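Long-range contacts in aspartate-semialdehyde dehydrogenase 2 (Vibrio cholerae, PDB 2R00), which catalyses the NADPH-dependent reductive dephosphorylation of L-aspartyl-4-phosphate to L-aspartate-semialdehyde, an early step of lysine, methionine and threonine biosynthesis: residues Q2-I8 and P29-L35; V22-F28 and V325-E329. All blocks are in the same frame, centred on the assembly; numbering follows the deposited sequence.

Interaction 1 of 2, residues Q2-I8 and P29-L35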
loop_
_atom_site.group_PDB
_atom_site.type_symbol
_atom_site.label_atom_id
_atom_site.label_comp_id
_atom_site.label_asym_id
_atom_site.label_seq_id
_atom_site.Cartn_x
_atom_site.Cartn_y
_atom_site.Cartn_z
ATOM N N GLN A 2 -44.609 -13.547 -3.393
ATOM C CA GLN A 2 -43.887 -14.555 -2.557
ATOM C C GLN A 2 -42.976 -13.891 -1.523
ATOM O O GLN A 2 -42.106 -13.083 -1.862
ATOM C CB GLN A 2 -43.086 -15.520 -3.433
ATOM C CG GLN A 2 -42.747 -16.833 -2.747
ATOM C CD GLN A 2 -42.048 -17.831 -3.662
ATOM O OE1 GLN A 2 -41.395 -17.459 -4.643
ATOM N NE2 GLN A 2 -42.182 -19.111 -3.341
ATOM N N GLN A 3 -43.196 -14.239 -0.259
ATOM C CA GLN A 3 -42.471 -13.639 0.847
ATOM C C GLN A 3 -41.883 -14.708 1.755
ATOM O O GLN A 3 -42.468 -15.778 1.936
ATOM C CB GLN A 3 -43.375 -12.693 1.635
ATOM C CG GLN A 3 -43.810 -11.470 0.830
ATOM C CD GLN A 3 -44.326 -10.342 1.697
ATOM O OE1 GLN A 3 -43.890 -9.192 1.557
ATOM N NE2 GLN A 3 -45.255 -10.658 2.605
ATOM N N PHE A 4 -40.728 -14.400 2.334
ATOM C CA PHE A 4 -39.955 -15.391 3.076
ATOM C C PHE A 4 -39.707 -14.955 4.509
ATOM O O PHE A 4 -39.540 -13.763 4.787
ATOM C CB PHE A 4 -38.628 -15.654 2.358
ATOM C CG PHE A 4 -38.792 -15.993 0.908
ATOM C CD1 PHE A 4 -38.836 -17.317 0.496
ATOM C CD2 PHE A 4 -38.928 -14.987 -0.047
ATOM C CE1 PHE A 4 -39.002 -17.642 -0.846
ATOM C CE2 PHE A 4 -39.096 -15.300 -1.388
ATOM C CZ PHE A 4 -39.133 -16.631 -1.790
ATOM N N ASN A 5 -39.708 -15.926 5.415
ATOM C CA ASN A 5 -39.317 -15.693 6.790
ATOM C C ASN A 5 -37.794 -15.743 6.913
ATOM O O ASN A 5 -37.134 -16.669 6.400
ATOM C CB ASN A 5 -39.976 -16.713 7.721
ATOM C CG ASN A 5 -41.485 -16.514 7.839
ATOM O OD1 ASN A 5 -41.992 -15.391 7.728
ATOM N ND2 ASN A 5 -42.207 -17.610 8.058
ATOM N N VAL A 6 -37.252 -14.730 7.582
ATOM C CA VAL A 6 -35.811 -14.513 7.663
ATOM C C VAL A 6 -35.369 -14.235 9.099
ATOM O O VAL A 6 -35.999 -13.454 9.820
ATOM C CB VAL A 6 -35.375 -13.341 6.745
ATOM C CG1 VAL A 6 -33.857 -13.136 6.798
ATOM C CG2 VAL A 6 -35.833 -13.585 5.305
ATOM N N ALA A 7 -34.285 -14.889 9.500
ATOM C CA ALA A 7 -33.645 -14.649 10.789
ATOM C C ALA A 7 -32.304 -13.961 10.589
ATOM O O ALA A 7 -31.582 -14.242 9.619
ATOM C CB ALA A 7 -33.438 -15.964 11.550
ATOM N N ILE A 8 -31.973 -13.069 11.518
ATOM C CA ILE A 8 -30.622 -12.541 11.633
ATOM C C ILE A 8 -30.092 -12.971 12.988
ATOM O O ILE A 8 -30.690 -12.658 14.018
ATOM C CB ILE A 8 -30.575 -10.998 11.514
ATOM C CG1 ILE A 8 -31.046 -10.547 10.126
ATOM C CG2 ILE A 8 -29.148 -10.475 11.784
ATOM C CD1 ILE A 8 -31.327 -9.041 10.030
ATOM N N PRO A 29 -38.111 -9.382 -0.029
ATOM C CA PRO A 29 -39.464 -9.845 0.283
ATOM C C PRO A 29 -39.533 -10.630 1.600
ATOM O O PRO A 29 -39.593 -11.858 1.602
ATOM C CB PRO A 29 -39.823 -10.722 -0.917
ATOM C CG PRO A 29 -38.513 -11.226 -1.422
ATOM C CD PRO A 29 -37.525 -10.119 -1.166
ATOM N N VAL A 30 -39.509 -9.896 2.705
ATOM C CA VAL A 30 -39.613 -10.476 4.030
ATOM C C VAL A 30 -41.084 -10.546 4.426
ATOM O O VAL A 30 -41.822 -9.554 4.317
ATOM C CB VAL A 30 -38.835 -9.642 5.081
ATOM C CG1 VAL A 30 -39.057 -10.188 6.502
ATOM C CG2 VAL A 30 -37.352 -9.611 4.743
ATOM N N ASP A 31 -41.497 -11.734 4.852
ATOM C CA ASP A 31 -42.769 -11.934 5.508
ATOM C C ASP A 31 -42.538 -11.595 6.977
ATOM O O ASP A 31 -42.861 -10.489 7.425
ATOM C CB ASP A 31 -43.225 -13.384 5.307
ATOM C CG ASP A 31 -44.514 -13.720 6.056
ATOM O OD1 ASP A 31 -44.931 -14.892 5.966
ATOM O OD2 ASP A 31 -45.102 -12.835 6.726
ATOM N N GLU A 32 -41.933 -12.520 7.719
ATOM C CA GLU A 32 -41.566 -12.251 9.104
ATOM C C GLU A 32 -40.048 -12.214 9.305
ATOM O O GLU A 32 -39.319 -13.069 8.793
ATOM C CB GLU A 32 -42.184 -13.299 10.017
ATOM C CG GLU A 32 -42.405 -12.843 11.445
ATOM C CD GLU A 32 -43.405 -13.726 12.179
ATOM O OE1 GLU A 32 -44.166 -14.471 11.507
ATOM O OE2 GLU A 32 -43.418 -13.679 13.429
ATOM N N LEU A 33 -39.585 -11.215 10.049
ATOM C CA LEU A 33 -38.174 -11.106 10.403
ATOM C C LEU A 33 -37.987 -11.490 11.859
ATOM O O LEU A 33 -38.731 -11.019 12.722
ATOM C CB LEU A 33 -37.656 -9.678 10.159
ATOM C CG LEU A 33 -36.182 -9.406 10.484
ATOM C CD1 LEU A 33 -35.256 -10.146 9.514
ATOM C CD2 LEU A 33 -35.889 -7.919 10.463
ATOM N N PHE A 34 -37.004 -12.353 12.121
ATOM C CA PHE A 34 -36.642 -12.736 13.487
ATOM C C PHE A 34 -35.221 -12.273 13.808
ATOM O O PHE A 34 -34.307 -12.400 12.985
ATOM C CB PHE A 34 -36.773 -14.252 13.694
ATOM C CG PHE A 34 -38.155 -14.787 13.425
ATOM C CD1 PHE A 34 -38.531 -15.172 12.144
ATOM C CD2 PHE A 34 -39.081 -14.908 14.458
ATOM C CE1 PHE A 34 -39.815 -15.672 11.885
ATOM C CE2 PHE A 34 -40.360 -15.407 14.209
ATOM C CZ PHE A 34 -40.726 -15.785 12.921
ATOM N N LEU A 35 -35.046 -11.718 14.998
ATOM C CA LEU A 35 -33.745 -11.244 15.427
ATOM C C LEU A 35 -33.284 -12.071 16.614
ATOM O O LEU A 35 -33.984 -12.164 17.629
ATOM C CB LEU A 35 -33.793 -9.751 15.763
ATOM C CG LEU A 35 -34.272 -8.825 14.640
ATOM C CD1 LEU A 35 -34.383 -7.373 15.125
ATOM C CD2 LEU A 35 -33.371 -8.920 13.403
#
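The carbonyl oxygen of Val6 is held twice from the neighbouring strand: Phe34 N donates a hydrogen bond of 2.7 Å to Val6 O, and Leu33 CA adds a C-H...O contact to the same oxygen at 3.3 Å. The pattern is that of a parallel ladder, continued by Val6 N to Glu32 O and Ile8 N to Phe34 O. At the other end Phe4 N binds Pro29 O, and Asp31 N binds Phe4 O. Between these two stretches of ladder the segment 29-35 spends one extra residue between Val30 and Leu33 against Phe4 and Val6, a beta bulge, and a side chain serves its spare N-H. Asn5 keeps CG beside its own backbone N (chi1 -69°), which brings OD1 within 2.9 Å of Glu32 N, the donor lying in the plane of the amide although the hydrogen bond is bent, with an N-H...O angle of 139°. The same OD1 lies only 3.1 Å from Glu32 CB, while the amide and carboxylate of the two residues stand perpendicular. Asn5 OD1 thus supplies an acceptor for the N-H that the bulge turns toward strand 4-9. On the face carrying Val6, Ile8, Leu33 and Leu35, Ile8 and Leu35 lie side by side, with Ile8 CD1 3.9 Å from Leu35 CD2. The opposite face holds Ala7 and Phe34, whose ring turns an edge toward Val6 O and Asn5 CB. The two strands stand side by side within the Rossmann sheet, flanked by strands 51-57 and 68-71; helix 14-25 covers the aliphatic face through Met19, Leu20 and Leu23, while the Phe34 ring meets Phe61 on the other side.

Interaction 2 of 2, residues V22-F28 and V325-E329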
loop_
_atom_site.group_PDB
_atom_site.type_symbol
_atom_site.label_atom_id
_atom_site.label_comp_id
_atom_site.label_asym_id
_atom_site.label_seq_id
_atom_site.Cartn_x
_atom_site.Cartn_y
_atom_site.Cartn_z
ATOM N N VAL A 22 -30.029 -3.208 5.382
ATOM C CA VAL A 22 -29.865 -3.569 3.978
ATOM C C VAL A 22 -31.091 -4.317 3.445
ATOM O O VAL A 22 -31.539 -4.038 2.347
ATOM C CB VAL A 22 -28.533 -4.338 3.710
ATOM C CG1 VAL A 22 -28.457 -4.814 2.265
ATOM C CG2 VAL A 22 -27.325 -3.450 4.043
ATOM N N LEU A 23 -31.630 -5.250 4.229
ATOM C CA LEU A 23 -32.871 -5.944 3.875
ATOM C C LEU A 23 -34.018 -4.961 3.623
ATOM O O LEU A 23 -34.818 -5.141 2.699
ATOM C CB LEU A 23 -33.269 -6.946 4.968
ATOM C CG LEU A 23 -32.475 -8.262 5.064
ATOM C CD1 LEU A 23 -32.797 -9.006 6.370
ATOM C CD2 LEU A 23 -32.724 -9.153 3.857
ATOM N N GLN A 24 -34.081 -3.925 4.445
ATOM C CA GLN A 24 -35.075 -2.872 4.286
ATOM C C GLN A 24 -34.798 -2.027 3.020
ATOM O O GLN A 24 -35.644 -1.944 2.122
ATOM C CB GLN A 24 -35.115 -2.021 5.554
ATOM C CG GLN A 24 -36.118 -0.888 5.530
ATOM C CD GLN A 24 -36.178 -0.180 6.854
ATOM O OE1 GLN A 24 -36.825 -0.646 7.784
ATOM N NE2 GLN A 24 -35.500 0.962 6.950
ATOM N N GLU A 25 -33.599 -1.455 2.932
ATOM C CA GLU A 25 -33.203 -0.641 1.776
ATOM C C GLU A 25 -33.352 -1.361 0.424
ATOM O O GLU A 25 -33.841 -0.771 -0.548
ATOM C CB GLU A 25 -31.788 -0.081 1.971
ATOM C CG GLU A 25 -31.742 1.049 2.998
ATOM C CD GLU A 25 -30.338 1.421 3.459
ATOM O OE1 GLU A 25 -29.347 0.991 2.812
ATOM O OE2 GLU A 25 -30.228 2.160 4.473
ATOM N N ARG A 26 -32.946 -2.630 0.373
ATOM C CA ARG A 26 -33.045 -3.446 -0.842
ATOM C C ARG A 26 -34.454 -4.010 -1.086
ATOM O O ARG A 26 -34.697 -4.699 -2.086
ATOM C CB ARG A 26 -32.018 -4.590 -0.805
ATOM C CG ARG A 26 -30.577 -4.144 -0.922
ATOM C CD ARG A 26 -29.663 -5.283 -1.388
ATOM N NE ARG A 26 -28.641 -4.739 -2.273
ATOM C CZ ARG A 26 -28.467 -5.071 -3.548
ATOM N NH1 ARG A 26 -29.208 -6.003 -4.132
ATOM N NH2 ARG A 26 -27.507 -4.479 -4.231
ATOM N N GLU A 27 -35.377 -3.724 -0.170
ATOM C CA GLU A 27 -36.767 -4.179 -0.282
ATOM C C GLU A 27 -36.864 -5.704 -0.494
ATOM O O GLU A 27 -37.616 -6.196 -1.346
ATOM C CB GLU A 27 -37.511 -3.393 -1.381
ATOM C CG GLU A 27 -37.555 -1.866 -1.152
ATOM C CD GLU A 27 -38.105 -1.099 -2.357
ATOM O OE1 GLU A 27 -39.128 -1.534 -2.935
ATOM O OE2 GLU A 27 -37.513 -0.054 -2.726
ATOM N N PHE A 28 -36.092 -6.444 0.299
ATOM C CA PHE A 28 -36.154 -7.906 0.290
ATOM C C PHE A 28 -37.561 -8.369 0.682
ATOM O O PHE A 28 -38.145 -7.806 1.611
ATOM C CB PHE A 28 -35.117 -8.502 1.254
ATOM C CG PHE A 28 -34.906 -9.977 1.066
ATOM C CD1 PHE A 28 -33.940 -10.443 0.188
ATOM C CD2 PHE A 28 -35.677 -10.899 1.763
ATOM C CE1 PHE A 28 -33.754 -11.810 0.000
ATOM C CE2 PHE A 28 -35.502 -12.269 1.579
ATOM C CZ PHE A 28 -34.539 -12.723 0.702
ATOM N N VAL A 325 -26.967 -10.223 1.600
ATOM C CA VAL A 325 -28.337 -10.022 1.115
ATOM C C VAL A 325 -28.463 -10.353 -0.388
ATOM O O VAL A 325 -29.434 -10.994 -0.800
ATOM C CB VAL A 325 -28.866 -8.605 1.464
ATOM C CG1 VAL A 325 -30.309 -8.410 0.984
ATOM C CG2 VAL A 325 -28.787 -8.375 2.969
ATOM N N GLN A 326 -27.464 -9.964 -1.189
ATOM C CA GLN A 326 -27.438 -10.319 -2.618
ATOM C C GLN A 326 -27.451 -11.827 -2.854
ATOM O O GLN A 326 -28.070 -12.312 -3.811
ATOM C CB GLN A 326 -26.201 -9.747 -3.294
ATOM C CG GLN A 326 -26.234 -8.250 -3.550
ATOM C CD GLN A 326 -24.923 -7.755 -4.122
ATOM O OE1 GLN A 326 -23.918 -7.679 -3.420
ATOM N NE2 GLN A 326 -24.927 -7.418 -5.406
ATOM N N ILE A 327 -26.743 -12.564 -1.995
ATOM C CA ILE A 327 -26.795 -14.020 -2.006
ATOM C C ILE A 327 -28.232 -14.484 -1.785
ATOM O O ILE A 327 -28.732 -15.305 -2.549
ATOM C CB ILE A 327 -25.857 -14.651 -0.928
ATOM C CG1 ILE A 327 -24.384 -14.355 -1.255
ATOM C CG2 ILE A 327 -26.105 -16.154 -0.831
ATOM C CD1 ILE A 327 -23.398 -14.620 -0.106
ATOM N N ALA A 328 -28.884 -13.946 -0.746
ATOM C CA ALA A 328 -30.267 -14.305 -0.390
ATOM C C ALA A 328 -31.265 -13.985 -1.505
ATOM O O ALA A 328 -32.240 -14.714 -1.708
ATOM C CB ALA A 328 -30.690 -13.595 0.890
ATOM N N GLU A 329 -31.029 -12.872 -2.192
ATOM C CA GLU A 329 -31.873 -12.445 -3.293
ATOM C C GLU A 329 -31.835 -13.478 -4.398
ATOM O O GLU A 329 -32.880 -13.882 -4.892
ATOM C CB GLU A 329 -31.413 -11.083 -3.811
ATOM C CG GLU A 329 -31.782 -9.929 -2.889
ATOM C CD GLU A 329 -31.112 -8.624 -3.278
ATOM O OE1 GLU A 329 -31.395 -7.610 -2.623
ATOM O OE2 GLU A 329 -30.287 -8.613 -4.218
HETATM O O HOH W 1 -34.081 -7.541 -2.243
#
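Arg26 reaches across to Glu329, and nearly every carbon of its chain runs past the carboxylate before the charge arrives. CB lies 3.6 Å from Glu329 OE1 and CG a little farther from it; CD approaches OE1 to 3.2 Å and also brushes Val325 CG1. A bend at chi3 (143°) then turns the guanidinium so that NH1 meets both oxygens: Arg26 NH1 stands 2.8 Å from Glu329 OE2 in a salt bridge and 3.1 Å from Glu329 OE1, where a nearly straight hydrogen bond (175°) uses the syn lone pair and stays in the guanidinium plane. Gln326 CG lies over one face, offset toward the rim, and 4.0 Å from Arg26 NH2. A water bridges the two charged residues, donating to Arg26 O and Glu329 OE1, so this oxygen takes hydrogen bonds from two partners.

Beneath the charged pair the contact is apolar. Val325 is its hub: CG2 touches Val22 CG1 at 3.6 Å, and CG1 meets Leu23 CD2. Phe28, its CG opposite the backbone N (chi1 -167°), sets a ring edge against the backbone of Ala328 and Glu329, with Phe28 CE1 3.7 Å from Ala328 CB. It follows directly on a Schellman motif: Glu27, the first residue to leave helical angles, has positive phi, Phe28 N bonds to Leu23 O and Glu27 N to Gln24 O. Such packing is characteristic of the semialdehyde dehydrogenase fold, in which the C-terminal helix, here 316-335, returns to lie against the first helix of the N-terminal Rossmann domain.

How the interactions relate
The centres of interactions 1 and 2 are 11 Å apart: interaction 1 pairs the two strands of a beta-alpha-beta unit, 4-9 and 30-37, and interaction 2 involves the end of its helix 14-25. Along the chain their segments alternate, 2-8, 22-28, 29-35 and finally 325-329, nearly three hundred residues later. Leu23 and Phe28 join the two layers, since Leu23 CD1 packs on Ile8 CD1 at 3.9 Å and the Phe28 ring on Val6. Interaction 1 joins two adjacent inner strands of the nucleotide-binding sheet, whereas interaction 2 ties the crossover helix to the chain's last helix. Together they illustrate how a Rossmann unit near the start of the sequence is packed against by a helix from the chain's C-terminal end.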